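Local coordinates for protein separin (Saccharomyces cerevisiae, PDB 5U1T) that cleaves the cohesin subunit Mcd1/Scc1 at the onset of anaphase as a caspase-like cysteine protease that securin holds inactive for most of the cell cycle, at residues C457-Y462 / S497-I502; L488-F493 / S511-I516; M503-Y508 / M527-L532; N520-S525 / K549-N554. All coordinates share one frame; numbering follows the deposited sequence.

Contact 1: C457-Y462 / S497-I502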
# COMPACT_ATOMS: atom_id res chain seq x y z
N CYS A 457 11.24 -9.71 41.18
CA CYS A 457 10.19 -9.74 42.16
C CYS A 457 8.87 -9.62 41.47
O CYS A 457 7.88 -10.10 41.95
CB CYS A 457 10.37 -8.62 43.17
SG CYS A 457 11.87 -8.71 44.15
N LEU A 458 8.83 -8.97 40.32
CA LEU A 458 7.58 -8.81 39.62
C LEU A 458 7.42 -9.87 38.57
O LEU A 458 6.36 -10.39 38.37
CB LEU A 458 7.52 -7.44 38.98
CG LEU A 458 6.35 -7.00 38.12
CD1 LEU A 458 6.25 -7.88 36.91
CD2 LEU A 458 5.04 -6.95 38.86
N PHE A 459 8.49 -10.20 37.87
CA PHE A 459 8.38 -11.22 36.85
C PHE A 459 8.52 -12.55 37.55
O PHE A 459 9.60 -13.13 37.62
CB PHE A 459 9.41 -11.02 35.74
CG PHE A 459 9.08 -11.75 34.49
CD1 PHE A 459 8.10 -11.26 33.64
CD2 PHE A 459 9.73 -12.92 34.15
CE1 PHE A 459 7.78 -11.93 32.45
CE2 PHE A 459 9.43 -13.59 32.97
CZ PHE A 459 8.45 -13.10 32.13
N ASN A 460 7.39 -12.99 38.09
CA ASN A 460 7.34 -14.12 39.02
C ASN A 460 6.01 -14.83 38.84
O ASN A 460 4.97 -14.19 38.88
CB ASN A 460 7.52 -13.64 40.47
CG ASN A 460 7.44 -14.76 41.50
OD1 ASN A 460 6.36 -15.07 42.02
ND2 ASN A 460 8.60 -15.34 41.83
N VAL A 461 6.06 -16.15 38.67
CA VAL A 461 4.86 -16.92 38.36
C VAL A 461 3.70 -16.83 39.39
O VAL A 461 2.54 -16.95 38.98
CB VAL A 461 5.20 -18.40 38.16
CG1 VAL A 461 5.53 -19.05 39.46
CG2 VAL A 461 4.06 -19.13 37.52
N TYR A 462 3.96 -16.61 40.68
CA TYR A 462 2.84 -16.57 41.63
C TYR A 462 2.07 -15.28 41.42
O TYR A 462 0.96 -15.13 41.93
CB TYR A 462 3.30 -16.73 43.11
CG TYR A 462 3.83 -18.11 43.38
CD1 TYR A 462 2.97 -19.20 43.53
CD2 TYR A 462 5.20 -18.35 43.43
CE1 TYR A 462 3.45 -20.47 43.74
CE2 TYR A 462 5.68 -19.60 43.62
CZ TYR A 462 4.82 -20.67 43.79
OH TYR A 462 5.32 -21.94 44.00
N SER A 497 14.29 -16.10 37.18
CA SER A 497 14.06 -17.05 38.26
C SER A 497 12.61 -17.06 38.72
O SER A 497 11.96 -16.01 38.79
CB SER A 497 14.97 -16.73 39.44
OG SER A 497 14.77 -15.40 39.91
N ASN A 498 12.12 -18.23 39.03
CA ASN A 498 10.77 -18.44 39.49
C ASN A 498 9.70 -17.89 38.57
O ASN A 498 8.86 -17.13 38.96
CB ASN A 498 10.59 -17.99 40.94
CG ASN A 498 9.28 -18.45 41.56
OD1 ASN A 498 8.77 -19.48 41.22
ND2 ASN A 498 8.75 -17.68 42.45
N SER A 499 9.77 -18.29 37.32
CA SER A 499 8.75 -17.91 36.34
C SER A 499 8.46 -19.09 35.44
O SER A 499 9.30 -19.99 35.30
CB SER A 499 9.19 -16.70 35.52
OG SER A 499 10.44 -16.94 34.89
N SER A 500 7.28 -19.10 34.83
CA SER A 500 6.86 -20.18 33.95
C SER A 500 7.51 -20.15 32.59
O SER A 500 8.15 -19.18 32.17
CB SER A 500 5.36 -20.13 33.76
OG SER A 500 5.02 -18.94 33.09
N GLU A 501 7.31 -21.25 31.89
CA GLU A 501 7.67 -21.40 30.49
C GLU A 501 6.88 -20.40 29.66
O GLU A 501 7.43 -19.71 28.81
CB GLU A 501 7.36 -22.82 30.04
CG GLU A 501 7.69 -23.07 28.63
CD GLU A 501 7.39 -24.49 28.23
OE1 GLU A 501 6.25 -24.78 27.81
OE2 GLU A 501 8.32 -25.32 28.34
N ILE A 502 5.58 -20.34 29.92
CA ILE A 502 4.70 -19.45 29.20
C ILE A 502 5.11 -17.97 29.35
O ILE A 502 5.21 -17.23 28.35
CB ILE A 502 3.25 -19.68 29.66
CG1 ILE A 502 2.97 -21.19 29.68
CG2 ILE A 502 2.28 -18.94 28.76
CD1 ILE A 502 1.51 -21.57 29.60
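Val461 and Asn498 make the one clear polar link between the two segments: Val461 N donates to Asn498 O at 3.0 Å, nearly straight at the hydrogen (166°) and tilted only slightly from the carbonyl plane. Asn460 CA lies 3.4 Å from the same Asn498 O in a weaker CH···O contact, so two successive residues of 457-462 approach this oxygen. Asn460 also organises its own turn. As modelled, its OD1 accepts from Tyr462 N at 3.2 Å, forming an Asx turn, with the donor above the carbonyl plane rather than in it. The amide ends of Asn460 and Asn498 are modelled too close for their rotation to be trusted.

Van der Waals contacts surround the backbone bond. With CG anti to the backbone N (chi1 -168°), Asn498 extends across Val461; as modelled, its OD1 lies 3.7 Å from Val461 CG1 and has Lys63 NZ as its polar partner. Val461 CG2 meets Ser500 CB at 4.1 Å, while the Phe459 ring approaches Ser499 obliquely, CE2 lying 4.0 Å from OG, whose hydrogen-bond partner is Phe496 O.

Ser500 is the N-cap of helix 501-509, its OG bonded to Met503 N and to His66. The contact thus joins the loop that leaves helix 448-458 to the start of helix 501-509. Phe459 reaches over to Leu504 and Leu507 of that helix and to Cys477 of helix 470-485, and Tyr462 packs edge-to-face with Trp124.

Contact 2: L488-F493 / S511-I516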
# COMPACT_ATOMS: atom_id res chain seq x y z
N LEU A 488 15.73 -2.52 31.48
CA LEU A 488 16.84 -3.30 32.00
C LEU A 488 18.01 -3.26 31.05
O LEU A 488 19.13 -3.58 31.44
CB LEU A 488 16.42 -4.74 32.25
CG LEU A 488 15.28 -4.88 33.23
CD1 LEU A 488 14.84 -6.32 33.21
CD2 LEU A 488 15.71 -4.42 34.62
N LYS A 489 17.73 -2.90 29.81
CA LYS A 489 18.76 -2.84 28.78
C LYS A 489 19.67 -4.09 28.78
O LYS A 489 20.88 -3.98 28.95
CB LYS A 489 19.59 -1.56 28.96
CG LYS A 489 18.94 -0.30 28.36
CD LYS A 489 19.31 0.97 29.13
CE LYS A 489 20.77 0.97 29.57
NZ LYS A 489 21.23 2.30 30.11
N ILE A 490 19.08 -5.27 28.60
CA ILE A 490 19.87 -6.50 28.57
C ILE A 490 19.95 -7.04 27.14
O ILE A 490 19.00 -6.92 26.35
CB ILE A 490 19.29 -7.57 29.54
CG1 ILE A 490 18.17 -8.36 28.89
CG2 ILE A 490 18.83 -6.92 30.85
CD1 ILE A 490 17.40 -9.23 29.85
N THR A 491 21.10 -7.61 26.79
CA THR A 491 21.35 -8.01 25.41
C THR A 491 21.62 -9.50 25.29
O THR A 491 21.83 -10.01 24.19
CB THR A 491 22.55 -7.23 24.80
OG1 THR A 491 23.71 -7.39 25.62
CG2 THR A 491 22.21 -5.75 24.68
N LYS A 492 21.65 -10.20 26.43
CA LYS A 492 21.75 -11.66 26.46
C LYS A 492 20.52 -12.20 27.17
O LYS A 492 19.93 -11.53 28.03
CB LYS A 492 23.03 -12.12 27.17
CG LYS A 492 24.29 -11.29 26.88
CD LYS A 492 24.65 -11.26 25.39
CE LYS A 492 25.39 -9.97 24.99
NZ LYS A 492 25.01 -9.50 23.59
N PHE A 493 20.12 -13.42 26.81
CA PHE A 493 19.05 -14.13 27.50
C PHE A 493 19.33 -14.35 29.00
O PHE A 493 20.32 -14.99 29.36
CB PHE A 493 18.81 -15.46 26.81
CG PHE A 493 17.86 -16.35 27.51
CD1 PHE A 493 16.49 -16.14 27.39
CD2 PHE A 493 18.31 -17.40 28.28
CE1 PHE A 493 15.59 -16.98 28.04
CE2 PHE A 493 17.42 -18.24 28.93
CZ PHE A 493 16.07 -18.03 28.82
N SER A 511 10.92 -9.71 22.50
CA SER A 511 12.24 -9.10 22.55
C SER A 511 13.01 -9.28 21.25
O SER A 511 12.65 -10.10 20.40
CB SER A 511 13.07 -9.67 23.72
OG SER A 511 13.71 -10.88 23.37
N SER A 512 14.08 -8.52 21.10
CA SER A 512 14.95 -8.63 19.93
C SER A 512 16.26 -9.30 20.30
O SER A 512 17.21 -9.28 19.52
CB SER A 512 15.23 -7.25 19.33
OG SER A 512 16.07 -6.49 20.20
N ILE A 513 16.32 -9.88 21.50
CA ILE A 513 17.52 -10.56 21.96
C ILE A 513 17.80 -11.76 21.08
O ILE A 513 16.89 -12.49 20.73
CB ILE A 513 17.39 -10.99 23.44
CG1 ILE A 513 17.13 -9.75 24.31
CG2 ILE A 513 18.63 -11.75 23.88
CD1 ILE A 513 16.95 -10.04 25.79
N GLU A 514 19.06 -11.94 20.71
CA GLU A 514 19.44 -12.87 19.65
C GLU A 514 19.17 -14.35 19.94
O GLU A 514 18.28 -14.96 19.32
CB GLU A 514 20.92 -12.69 19.31
CG GLU A 514 21.26 -11.33 18.66
CD GLU A 514 22.77 -11.13 18.39
OE1 GLU A 514 23.59 -11.96 18.89
OE2 GLU A 514 23.12 -10.14 17.68
N ASN A 515 19.94 -14.95 20.86
CA ASN A 515 19.87 -16.41 21.06
C ASN A 515 19.08 -16.85 22.28
O ASN A 515 19.64 -17.17 23.33
CB ASN A 515 21.28 -17.00 21.17
CG ASN A 515 22.12 -16.70 19.95
OD1 ASN A 515 23.18 -16.08 20.06
ND2 ASN A 515 21.66 -17.14 18.77
N ILE A 516 17.77 -16.90 22.13
CA ILE A 516 16.92 -17.44 23.16
C ILE A 516 16.86 -18.96 23.04
O ILE A 516 16.69 -19.48 21.94
CB ILE A 516 15.53 -16.83 23.06
CG1 ILE A 516 15.63 -15.35 23.41
CG2 ILE A 516 14.57 -17.52 23.99
CD1 ILE A 516 14.75 -14.49 22.58
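Two interhelical loops, one on each side of helix 501-509 in the chain, meet here at the surface of the helical domain, chiefly through Ile513 facing Ile490 and the backbone of Thr491 to Phe493. Ile513 has its two branches divided between these partners. CD1 meets Ile490 CG1 at 3.7 Å, the two side chains crossing at a slant. CG2, anti to the backbone N, lies against the chain itself, 3.7 Å from both Thr491 O and Phe493 N.

Farther along, the side chains of Phe493 and Ile516 cross at about a right angle. Ring atom CD1 of Phe493 is 4.1 Å from Ile516 CG2, the methyl approaching obliquely, and Phe493 CB lies 4.0 Å from Asn515 O. The touching atoms across the segments meet by van der Waals packing.

Cutting Ile513 back to an alanine is likely to open a gap beside the Thr491-Phe493 backbone and to leave Ile490 CG1 without its partner methyl. Tyr508 of helix 501-509 underlies both loops, touching Ile490, Phe493, Ile513 and Ile516, and Arg533 ties down Ser511 O and Ile513 O. The result is a pair of irregular loops flanking one short helix and packed together over its last-turn tyrosine.

Contact 3: M503-Y508 / M527-L532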
# COMPACT_ATOMS: atom_id res chain seq x y z
N MET A 503 5.39 -17.55 30.58
CA MET A 503 5.84 -16.19 30.82
C MET A 503 7.11 -15.86 30.06
O MET A 503 7.25 -14.75 29.52
CB MET A 503 6.07 -15.96 32.31
CG MET A 503 4.81 -15.88 33.12
SD MET A 503 5.16 -15.79 34.89
CE MET A 503 5.89 -14.14 35.05
N LEU A 504 8.06 -16.80 30.03
CA LEU A 504 9.32 -16.57 29.33
C LEU A 504 9.09 -16.47 27.80
O LEU A 504 9.74 -15.66 27.11
CB LEU A 504 10.33 -17.67 29.66
CG LEU A 504 10.94 -17.64 31.07
CD1 LEU A 504 11.71 -18.91 31.34
CD2 LEU A 504 11.85 -16.43 31.28
N SER A 505 8.15 -17.26 27.30
CA SER A 505 7.85 -17.31 25.87
C SER A 505 7.25 -15.99 25.34
O SER A 505 7.72 -15.43 24.36
CB SER A 505 6.90 -18.46 25.59
OG SER A 505 6.79 -18.67 24.19
N VAL A 506 6.22 -15.49 26.01
CA VAL A 506 5.62 -14.23 25.62
C VAL A 506 6.60 -13.09 25.82
O VAL A 506 6.71 -12.23 24.96
CB VAL A 506 4.32 -13.96 26.40
CG1 VAL A 506 3.83 -12.56 26.14
CG2 VAL A 506 3.26 -14.97 26.01
N LEU A 507 7.35 -13.08 26.92
CA LEU A 507 8.27 -11.97 27.18
C LEU A 507 9.44 -11.93 26.19
O LEU A 507 9.74 -10.87 25.67
CB LEU A 507 8.82 -12.00 28.61
CG LEU A 507 9.77 -10.83 28.95
CD1 LEU A 507 9.04 -9.65 29.55
CD2 LEU A 507 10.89 -11.29 29.86
N TYR A 508 10.11 -13.04 25.93
CA TYR A 508 11.24 -13.00 25.02
C TYR A 508 10.80 -13.04 23.56
O TYR A 508 11.52 -12.60 22.67
CB TYR A 508 12.23 -14.13 25.32
CG TYR A 508 13.19 -13.79 26.45
CD1 TYR A 508 14.28 -12.96 26.22
CD2 TYR A 508 12.99 -14.27 27.75
CE1 TYR A 508 15.16 -12.63 27.25
CE2 TYR A 508 13.87 -13.95 28.78
CZ TYR A 508 14.96 -13.12 28.52
OH TYR A 508 15.85 -12.77 29.52
N MET A 527 5.68 -22.21 19.63
CA MET A 527 4.83 -21.68 18.55
C MET A 527 4.41 -20.26 18.82
O MET A 527 4.44 -19.44 17.93
CB MET A 527 3.60 -22.56 18.34
CG MET A 527 3.92 -23.82 17.58
SD MET A 527 2.55 -24.97 17.40
CE MET A 527 1.50 -24.15 16.24
N ILE A 528 4.03 -19.96 20.06
CA ILE A 528 3.71 -18.59 20.39
C ILE A 528 4.98 -17.75 20.19
O ILE A 528 4.92 -16.66 19.62
CB ILE A 528 3.17 -18.44 21.82
CG1 ILE A 528 1.79 -19.08 21.91
CG2 ILE A 528 3.05 -16.97 22.19
CD1 ILE A 528 1.14 -19.02 23.28
N PHE A 529 6.13 -18.28 20.61
CA PHE A 529 7.42 -17.58 20.51
C PHE A 529 7.79 -17.19 19.07
O PHE A 529 8.12 -16.04 18.79
CB PHE A 529 8.51 -18.45 21.11
CG PHE A 529 9.85 -17.80 21.12
CD1 PHE A 529 10.12 -16.75 21.99
CD2 PHE A 529 10.86 -18.26 20.29
CE1 PHE A 529 11.37 -16.15 22.00
CE2 PHE A 529 12.11 -17.67 20.30
CZ PHE A 529 12.37 -16.61 21.16
N CYS A 530 7.74 -18.17 18.18
CA CYS A 530 7.98 -17.96 16.75
C CYS A 530 7.06 -16.91 16.13
O CYS A 530 7.50 -16.05 15.35
CB CYS A 530 7.79 -19.28 16.01
SG CYS A 530 9.06 -20.47 16.39
N SER A 531 5.78 -17.00 16.47
CA SER A 531 4.79 -16.09 15.94
C SER A 531 5.08 -14.68 16.39
O SER A 531 4.86 -13.73 15.63
CB SER A 531 3.39 -16.51 16.36
OG SER A 531 3.08 -17.76 15.78
N LEU A 532 5.56 -14.54 17.62
CA LEU A 532 5.91 -13.24 18.17
C LEU A 532 7.16 -12.70 17.48
O LEU A 532 7.30 -11.50 17.31
CB LEU A 532 6.13 -13.33 19.69
CG LEU A 532 4.98 -13.06 20.68
CD1 LEU A 532 4.49 -11.63 20.57
CD2 LEU A 532 3.82 -13.96 20.42
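Phe529 turns the edge of its ring to the backbone of helix 501-509: Ser505 O lies in the ring plane, 3.6 Å from CD1, and Tyr508 C sits at the same rim, 3.5 Å from CE1. Tyr508 CB adds a contact with CE1 at 4.0 Å. The Tyr508 ring itself turns from helix 523-533, with Leu504 O in plane at its edge, its hydroxyl bonded to Ile494 O and its ring meeting that of Phe493. Trp521 packs edge-to-face with Phe529.

Phe529 reaches across because CG is anti to the backbone N (chi1 -177°). At the base of this side chain, Ser505 OG is 3.5 Å from Phe529 CB; the hydroxyl is hydrogen-bonded to Ser525 O. Val506 CG2 and Ile528 CG2 meet more loosely at 4.3 Å.

A serine at Phe529 would probably leave the backbone of Ser505 and Tyr508 without the ring edge that covers it and Trp521 without its aromatic mate. Leu532 packs on an aromatic side chain of the other protein chain. The segment axes run 7° apart and 8.5 Å at closest approach, and small Ser505 suits that closeness: a nearly parallel pairing of consecutive short helices, with residues 510-522 returning along their length.

Contact 4: N520-S525 / K549-N554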
# COMPACT_ATOMS: atom_id res chain seq x y z
N ASN A 520 14.04 -25.44 24.52
CA ASN A 520 13.75 -25.99 25.85
C ASN A 520 12.25 -26.15 26.12
O ASN A 520 11.87 -26.84 27.08
CB ASN A 520 14.34 -25.09 26.94
CG ASN A 520 15.84 -25.24 27.08
OD1 ASN A 520 16.44 -26.14 26.49
ND2 ASN A 520 16.46 -24.35 27.87
N TRP A 521 11.41 -25.51 25.31
CA TRP A 521 10.00 -25.35 25.66
C TRP A 521 9.10 -26.33 24.93
O TRP A 521 9.46 -26.84 23.86
CB TRP A 521 9.54 -23.91 25.38
CG TRP A 521 10.40 -22.89 26.08
CD1 TRP A 521 11.13 -23.07 27.21
CD2 TRP A 521 10.63 -21.53 25.67
NE1 TRP A 521 11.78 -21.92 27.55
CE2 TRP A 521 11.50 -20.95 26.63
CE3 TRP A 521 10.18 -20.74 24.61
CZ2 TRP A 521 11.93 -19.63 26.54
CZ3 TRP A 521 10.60 -19.43 24.54
CH2 TRP A 521 11.47 -18.89 25.49
N SER A 522 7.93 -26.60 25.50
CA SER A 522 6.92 -27.38 24.80
C SER A 522 6.61 -26.76 23.43
O SER A 522 6.75 -25.54 23.27
CB SER A 522 5.66 -27.45 25.63
OG SER A 522 5.28 -26.12 25.93
N GLN A 523 6.19 -27.57 22.46
CA GLN A 523 5.91 -27.08 21.11
C GLN A 523 5.01 -25.84 21.11
O GLN A 523 5.32 -24.86 20.44
CB GLN A 523 5.26 -28.16 20.24
CG GLN A 523 6.21 -29.24 19.71
CD GLN A 523 7.25 -28.72 18.70
OE1 GLN A 523 6.90 -28.29 17.59
NE2 GLN A 523 8.53 -28.77 19.09
N LEU A 524 3.91 -25.88 21.87
CA LEU A 524 2.94 -24.79 21.84
C LEU A 524 3.52 -23.49 22.38
O LEU A 524 3.06 -22.41 22.02
CB LEU A 524 1.67 -25.14 22.62
CG LEU A 524 0.60 -26.00 21.93
CD1 LEU A 524 -0.50 -26.33 22.90
CD2 LEU A 524 0.03 -25.32 20.70
N SER A 525 4.51 -23.60 23.27
CA SER A 525 5.17 -22.44 23.82
C SER A 525 6.14 -21.86 22.78
O SER A 525 6.27 -20.65 22.64
CB SER A 525 5.91 -22.79 25.12
OG SER A 525 4.99 -23.17 26.12
N LYS A 549 0.57 -33.56 27.58
CA LYS A 549 -0.72 -33.93 28.14
C LYS A 549 -1.25 -32.80 29.03
O LYS A 549 -2.41 -32.40 28.93
CB LYS A 549 -0.59 -35.25 28.90
CG LYS A 549 -0.38 -36.47 27.96
CD LYS A 549 0.34 -37.66 28.65
CE LYS A 549 -0.54 -38.35 29.71
NZ LYS A 549 0.12 -39.57 30.32
N LEU A 550 -0.38 -32.24 29.85
CA LEU A 550 -0.77 -31.19 30.77
C LEU A 550 -0.20 -29.85 30.35
O LEU A 550 0.99 -29.59 30.52
CB LEU A 550 -0.31 -31.53 32.19
CG LEU A 550 -0.78 -32.92 32.68
CD1 LEU A 550 -0.28 -33.21 34.09
CD2 LEU A 550 -2.31 -33.05 32.61
N HIS A 551 -1.03 -28.98 29.79
CA HIS A 551 -0.56 -27.65 29.45
C HIS A 551 -1.73 -26.71 29.32
O HIS A 551 -2.73 -27.08 28.73
CB HIS A 551 0.25 -27.69 28.16
CG HIS A 551 1.30 -26.62 28.07
ND1 HIS A 551 1.02 -25.28 28.26
CD2 HIS A 551 2.62 -26.69 27.81
CE1 HIS A 551 2.13 -24.58 28.14
NE2 HIS A 551 3.11 -25.41 27.87
N LEU A 552 -1.62 -25.50 29.87
CA LEU A 552 -2.68 -24.51 29.71
C LEU A 552 -2.85 -24.20 28.22
O LEU A 552 -3.97 -23.96 27.74
CB LEU A 552 -2.39 -23.23 30.48
CG LEU A 552 -3.44 -22.13 30.30
CD1 LEU A 552 -4.75 -22.56 30.89
CD2 LEU A 552 -3.02 -20.81 30.89
N LEU A 553 -1.75 -24.23 27.49
CA LEU A 553 -1.79 -23.83 26.09
C LEU A 553 -2.58 -24.84 25.26
O LEU A 553 -2.95 -24.56 24.13
CB LEU A 553 -0.38 -23.66 25.53
CG LEU A 553 0.40 -22.49 26.10
CD1 LEU A 553 1.62 -22.29 25.28
CD2 LEU A 553 -0.44 -21.24 26.16
N ASN A 554 -2.86 -26.02 25.82
CA ASN A 554 -3.66 -26.99 25.10
C ASN A 554 -5.11 -26.50 24.95
O ASN A 554 -5.86 -26.99 24.11
CB ASN A 554 -3.61 -28.35 25.80
CG ASN A 554 -2.33 -29.12 25.51
OD1 ASN A 554 -1.71 -28.93 24.45
ND2 ASN A 554 -1.91 -29.98 26.46
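His551 faces Ser522 and Ser525, the polar part of this contact. Both hydroxyls come to the ring obliquely: NE2 of His551 is 3.0 Å from Ser522 OG and 3.4 Å from Ser525 OG. Glu501 bridges the three: its OE1 is hydrogen-bonded to His551 NE2, Ser522 OG and Ser525 OG. Three partners around one buried carboxylate oxygen would probably stabilise its negative charge. The ring is fixed from its other nitrogen as well, since ND1 accepts from Leu553 N at 3.1 Å in a nearly straight bond (166°), the donor somewhat out of the ring plane. This is consistent with NE2 carrying the proton. His65 stacks on the imidazole.

The apolar part is built by Leu524 and Leu553. CD1 of Leu524 meets CB of Leu553 at 3.7 Å and also lies against polar atoms of the 3-10 segment, 3.3 Å from Leu553 O. Leu524 crosses Asn554 at about a right angle, while the Asn554 amide is held through ND2 by Asp548 O. A chi1 of -68° and an extended chi2 carry CD1 of Leu553 to Ser525, 3.6 Å from its OG. Ile560 of helix 557-572 packs on both leucines, and Ile502 touches His551 and Leu553.

Ser522 holds the N-cap position of helix 523-533, and the contact joins the first turn of that helix to the loop preceding helix 557-572. The arrangement is that of a buried carboxylate satisfied by hydroxyl and imidazole groups beside the N-cap serine of a helix.

In the fold
Following the chain from the N terminus, contact 1 closes a loop that contains helix 470-485, bringing the chain just after helix 448-458 to the residues leading into helix 501-509. Contact 2 begins inside that loop and ends beyond it, so the two cross. Contact 3 pairs helices 501-509 and 523-533 and crosses contact 2, and contact 4 crosses contact 3 by carrying residues 520-525 on to residues 549-554. None nests within another; contacts 1 and 2 each close before contact 4 opens. Helix 501-509 serves contacts 1 and 3, helix 523-533 contacts 3 and 4, giving an overlapping series that ties consecutive elements of the helical domain together.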